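Local atomic coordinates of tRNA (guanine-N(1)-)-methyltransferase (Aquifex aeolicus, PDB entry 1OY5), a protein that transfers a methyl group from S-adenosyl-L-methionine to N1 of guanosine-37 in various tRNAs, acting as a homodimer. Residues V101-G115 and G142-V156. Residues are numbered along the deposited sequence; the frame is centred on the assembly and turned at random.
Sequences VNELSKKERIMIICG and GEIVALAVIDAVSRV
Cys114 CB lies over one face of the Glu143 carboxylate, 3.8 Å from Glu143 OE1, while Thr12 and Arg116 take OE1 and OE2 in a hydrogen bond and a salt bridge. At the far end of the contact, the Ala152-Val153 peptide receives Val101 on one face, with Val101 CG1 standing 3.4 Å from Ala152 C. With CG1 anti to the backbone N (chi1 174°), Val101 also reaches Val156, and its CG2 meets Ala152 CB. Between these ends, helix 143-155 runs nearly antiparallel (157°) to strand 109-114. Cys114 SG approaches Ala146 CB at 3.7 Å, and Ile112 CG2 meets the same methyl at 3.9 Å. Val149 CG1 is shared by Ile112 CD1, whose side chain runs alongside but points the other way, and by Leu104 CD1, which comes across it nearly perpendicular. Val153 sits against helix 98-105, its CG2 3.8 Å from Leu104 CB and its CG1 3.9 Å from Ser105 CA. Replacing Val153 by an alanine would probably leave Leu104 and Ser105 without these methyl partners and weaken the hold between the two helices. Gly142 N donates to Gly115 O (3.1 Å, 159° at the hydrogen), from above the carbonyl plane. On another side of helix 143-155, Ile144 and Ala148 pack against the second subunit. The contact is thus held mainly by aliphatic packing, and its one hydrogen bond between the two segments falls at Gly115, probably an S-adenosyl-L-methionine-binding residue in this SPOUT-type methyltransferase.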
# COMPACT_ATOMS: atom_id res chain seq x y z
N VAL A 101 2.40 -6.84 -11.96
CA VAL A 101 0.96 -6.68 -12.01
C VAL A 101 0.45 -7.40 -13.25
O VAL A 101 -0.49 -8.17 -13.19
CB VAL A 101 0.52 -5.19 -12.05
CG1 VAL A 101 -0.98 -5.10 -12.24
CG2 VAL A 101 0.92 -4.47 -10.80
N ASN A 102 1.08 -7.16 -14.38
CA ASN A 102 0.65 -7.79 -15.63
C ASN A 102 0.82 -9.31 -15.66
O ASN A 102 -0.09 -10.02 -16.06
CB ASN A 102 1.37 -7.15 -16.80
CG ASN A 102 0.99 -5.70 -16.99
OD1 ASN A 102 -0.02 -5.38 -17.63
ND2 ASN A 102 1.80 -4.81 -16.42
N GLU A 103 2.00 -9.78 -15.25
CA GLU A 103 2.30 -11.20 -15.16
C GLU A 103 1.24 -11.90 -14.30
O GLU A 103 0.76 -12.98 -14.64
CB GLU A 103 3.69 -11.43 -14.51
CG GLU A 103 4.89 -10.82 -15.24
CD GLU A 103 6.18 -10.86 -14.40
OE1 GLU A 103 6.39 -11.85 -13.66
OE2 GLU A 103 7.00 -9.90 -14.46
N LEU A 104 0.89 -11.26 -13.18
CA LEU A 104 -0.05 -11.78 -12.21
C LEU A 104 -1.46 -11.82 -12.76
O LEU A 104 -2.26 -12.68 -12.38
CB LEU A 104 -0.02 -10.94 -10.91
CG LEU A 104 1.22 -11.00 -10.01
CD1 LEU A 104 1.14 -9.98 -8.88
CD2 LEU A 104 1.40 -12.35 -9.40
N SER A 105 -1.78 -10.86 -13.63
CA SER A 105 -3.10 -10.76 -14.25
C SER A 105 -3.31 -11.93 -15.19
O SER A 105 -4.45 -12.26 -15.50
CB SER A 105 -3.23 -9.47 -15.05
OG SER A 105 -2.31 -9.41 -16.13
N LYS A 106 -2.23 -12.54 -15.66
CA LYS A 106 -2.36 -13.67 -16.58
C LYS A 106 -2.54 -14.98 -15.81
O LYS A 106 -2.69 -16.03 -16.38
CB LYS A 106 -1.16 -13.74 -17.53
CG LYS A 106 -1.19 -12.65 -18.61
CD LYS A 106 0.10 -12.62 -19.42
CE LYS A 106 0.42 -13.99 -20.10
NZ LYS A 106 -0.24 -14.24 -21.47
N LYS A 107 -2.55 -14.91 -14.50
CA LYS A 107 -2.76 -16.12 -13.70
C LYS A 107 -4.23 -16.43 -13.43
O LYS A 107 -5.11 -15.68 -13.82
CB LYS A 107 -1.97 -16.03 -12.42
CG LYS A 107 -0.54 -15.96 -12.75
CD LYS A 107 0.31 -16.25 -11.59
CE LYS A 107 1.73 -16.60 -12.07
NZ LYS A 107 2.38 -15.35 -12.32
N GLU A 108 -4.46 -17.59 -12.84
CA GLU A 108 -5.81 -18.08 -12.58
C GLU A 108 -6.07 -18.16 -11.10
O GLU A 108 -7.19 -17.92 -10.66
CB GLU A 108 -6.01 -19.49 -13.18
CG GLU A 108 -6.21 -19.52 -14.70
CD GLU A 108 -6.26 -20.92 -15.29
OE1 GLU A 108 -6.96 -21.12 -16.28
OE2 GLU A 108 -5.58 -21.84 -14.79
N ARG A 109 -5.03 -18.52 -10.33
CA ARG A 109 -5.13 -18.65 -8.89
C ARG A 109 -3.93 -18.08 -8.17
O ARG A 109 -2.80 -18.49 -8.34
CB ARG A 109 -5.28 -20.13 -8.52
CG ARG A 109 -6.67 -20.62 -8.58
CD ARG A 109 -6.73 -22.10 -8.84
NE ARG A 109 -6.57 -22.36 -10.26
CZ ARG A 109 -5.57 -23.03 -10.78
NH1 ARG A 109 -4.64 -23.54 -9.99
NH2 ARG A 109 -5.51 -23.17 -12.09
N ILE A 110 -4.19 -17.15 -7.29
CA ILE A 110 -3.14 -16.51 -6.52
C ILE A 110 -3.52 -16.55 -5.06
O ILE A 110 -4.64 -16.26 -4.69
CB ILE A 110 -2.93 -15.09 -7.00
CG1 ILE A 110 -2.56 -15.10 -8.46
CG2 ILE A 110 -1.85 -14.45 -6.24
CD1 ILE A 110 -2.45 -13.77 -9.07
N MET A 111 -2.57 -16.98 -4.25
CA MET A 111 -2.73 -17.01 -2.83
C MET A 111 -1.68 -16.05 -2.33
O MET A 111 -0.51 -16.13 -2.74
CB MET A 111 -2.48 -18.41 -2.28
CG MET A 111 -2.17 -18.45 -0.79
SD MET A 111 -1.97 -20.09 -0.12
CE MET A 111 -3.47 -20.51 0.03
N ILE A 112 -2.07 -15.13 -1.46
CA ILE A 112 -1.17 -14.15 -0.89
C ILE A 112 -1.14 -14.35 0.60
O ILE A 112 -2.15 -14.24 1.27
CB ILE A 112 -1.67 -12.74 -1.19
CG1 ILE A 112 -1.77 -12.51 -2.68
CG2 ILE A 112 -0.73 -11.73 -0.58
CD1 ILE A 112 -2.49 -11.21 -3.00
N ILE A 113 0.03 -14.66 1.13
CA ILE A 113 0.21 -14.90 2.54
C ILE A 113 0.59 -13.56 3.15
O ILE A 113 1.65 -13.06 2.82
CB ILE A 113 1.34 -15.92 2.78
CG1 ILE A 113 1.02 -17.25 2.10
CG2 ILE A 113 1.53 -16.18 4.26
CD1 ILE A 113 2.08 -18.25 2.17
N CYS A 114 -0.26 -13.01 4.04
CA CYS A 114 -0.00 -11.72 4.62
C CYS A 114 0.89 -11.85 5.84
O CYS A 114 0.52 -12.44 6.80
CB CYS A 114 -1.31 -10.99 4.97
SG CYS A 114 -2.37 -10.60 3.56
N GLY A 115 2.09 -11.30 5.79
CA GLY A 115 2.99 -11.36 6.93
C GLY A 115 2.51 -10.54 8.14
O GLY A 115 1.55 -9.72 8.05
N GLY A 142 1.13 -7.40 6.06
CA GLY A 142 1.03 -7.53 4.61
C GLY A 142 -0.32 -7.29 4.01
O GLY A 142 -0.50 -7.36 2.81
N GLU A 143 -1.29 -6.99 4.83
CA GLU A 143 -2.64 -6.75 4.32
C GLU A 143 -2.67 -5.65 3.25
O GLU A 143 -3.25 -5.81 2.21
CB GLU A 143 -3.58 -6.40 5.47
CG GLU A 143 -4.05 -7.58 6.24
CD GLU A 143 -3.03 -8.20 7.18
OE1 GLU A 143 -3.31 -9.30 7.67
OE2 GLU A 143 -1.97 -7.63 7.48
N ILE A 144 -2.09 -4.51 3.56
CA ILE A 144 -2.06 -3.37 2.66
C ILE A 144 -1.37 -3.67 1.32
O ILE A 144 -1.71 -3.09 0.29
CB ILE A 144 -1.33 -2.20 3.40
CG1 ILE A 144 -2.28 -1.55 4.40
CG2 ILE A 144 -0.86 -1.17 2.47
CD1 ILE A 144 -1.56 -0.65 5.41
N VAL A 145 -0.42 -4.59 1.34
CA VAL A 145 0.32 -4.92 0.14
C VAL A 145 -0.49 -5.90 -0.65
O VAL A 145 -0.48 -5.89 -1.90
CB VAL A 145 1.71 -5.47 0.46
CG1 VAL A 145 2.35 -6.07 -0.76
CG2 VAL A 145 2.60 -4.31 1.01
N ALA A 146 -1.22 -6.71 0.07
CA ALA A 146 -2.10 -7.67 -0.60
C ALA A 146 -3.17 -6.90 -1.35
O ALA A 146 -3.49 -7.25 -2.50
CB ALA A 146 -2.75 -8.61 0.43
N LEU A 147 -3.72 -5.87 -0.72
CA LEU A 147 -4.81 -5.13 -1.33
C LEU A 147 -4.27 -4.39 -2.58
O LEU A 147 -4.88 -4.44 -3.66
CB LEU A 147 -5.47 -4.21 -0.33
CG LEU A 147 -6.26 -4.82 0.85
CD1 LEU A 147 -6.73 -3.71 1.78
CD2 LEU A 147 -7.45 -5.60 0.39
N ALA A 148 -3.11 -3.76 -2.44
CA ALA A 148 -2.50 -3.11 -3.56
C ALA A 148 -2.39 -4.09 -4.72
O ALA A 148 -2.82 -3.82 -5.83
CB ALA A 148 -1.15 -2.62 -3.18
N VAL A 149 -1.86 -5.27 -4.45
CA VAL A 149 -1.74 -6.28 -5.48
C VAL A 149 -3.12 -6.63 -6.13
O VAL A 149 -3.24 -6.71 -7.35
CB VAL A 149 -1.08 -7.55 -4.92
CG1 VAL A 149 -1.18 -8.67 -5.91
CG2 VAL A 149 0.37 -7.30 -4.58
N ILE A 150 -4.15 -6.83 -5.29
CA ILE A 150 -5.49 -7.14 -5.78
C ILE A 150 -6.03 -5.99 -6.63
O ILE A 150 -6.64 -6.21 -7.67
CB ILE A 150 -6.42 -7.42 -4.59
CG1 ILE A 150 -6.03 -8.73 -3.90
CG2 ILE A 150 -7.83 -7.59 -5.07
CD1 ILE A 150 -6.82 -9.08 -2.68
N ASP A 151 -5.78 -4.76 -6.17
CA ASP A 151 -6.22 -3.55 -6.85
C ASP A 151 -5.54 -3.40 -8.20
O ASP A 151 -6.19 -3.21 -9.20
CB ASP A 151 -5.92 -2.33 -5.98
CG ASP A 151 -6.57 -1.07 -6.49
OD1 ASP A 151 -5.99 -0.39 -7.34
OD2 ASP A 151 -7.65 -0.62 -6.05
N ALA A 152 -4.22 -3.48 -8.21
CA ALA A 152 -3.43 -3.27 -9.43
C ALA A 152 -3.79 -4.26 -10.53
O ALA A 152 -3.97 -3.89 -11.69
CB ALA A 152 -1.92 -3.33 -9.11
N VAL A 153 -3.84 -5.52 -10.14
CA VAL A 153 -4.16 -6.61 -11.03
C VAL A 153 -5.58 -6.50 -11.61
O VAL A 153 -5.78 -6.63 -12.83
CB VAL A 153 -3.99 -7.95 -10.31
CG1 VAL A 153 -4.59 -9.04 -11.11
CG2 VAL A 153 -2.50 -8.22 -10.07
N SER A 154 -6.53 -6.21 -10.74
CA SER A 154 -7.93 -6.12 -11.12
C SER A 154 -8.17 -5.05 -12.14
O SER A 154 -8.97 -5.25 -13.04
CB SER A 154 -8.82 -5.82 -9.92
OG SER A 154 -8.95 -6.96 -9.07
N ARG A 155 -7.48 -3.92 -12.00
CA ARG A 155 -7.71 -2.82 -12.95
C ARG A 155 -7.13 -3.04 -14.36
O ARG A 155 -7.62 -2.44 -15.31
CB ARG A 155 -7.28 -1.45 -12.38
CG ARG A 155 -5.80 -1.29 -12.17
CD ARG A 155 -5.40 0.11 -11.84
NE ARG A 155 -5.73 1.03 -12.93
CZ ARG A 155 -5.03 1.16 -14.04
NH1 ARG A 155 -3.95 0.42 -14.24
NH2 ARG A 155 -5.39 2.04 -14.96
N VAL A 156 -6.14 -3.93 -14.50
CA VAL A 156 -5.59 -4.21 -15.84
C VAL A 156 -6.24 -5.44 -16.42
O VAL A 156 -5.79 -5.95 -17.45
CB VAL A 156 -4.07 -4.44 -15.85
CG1 VAL A 156 -3.34 -3.20 -15.37
CG2 VAL A 156 -3.69 -5.65 -15.05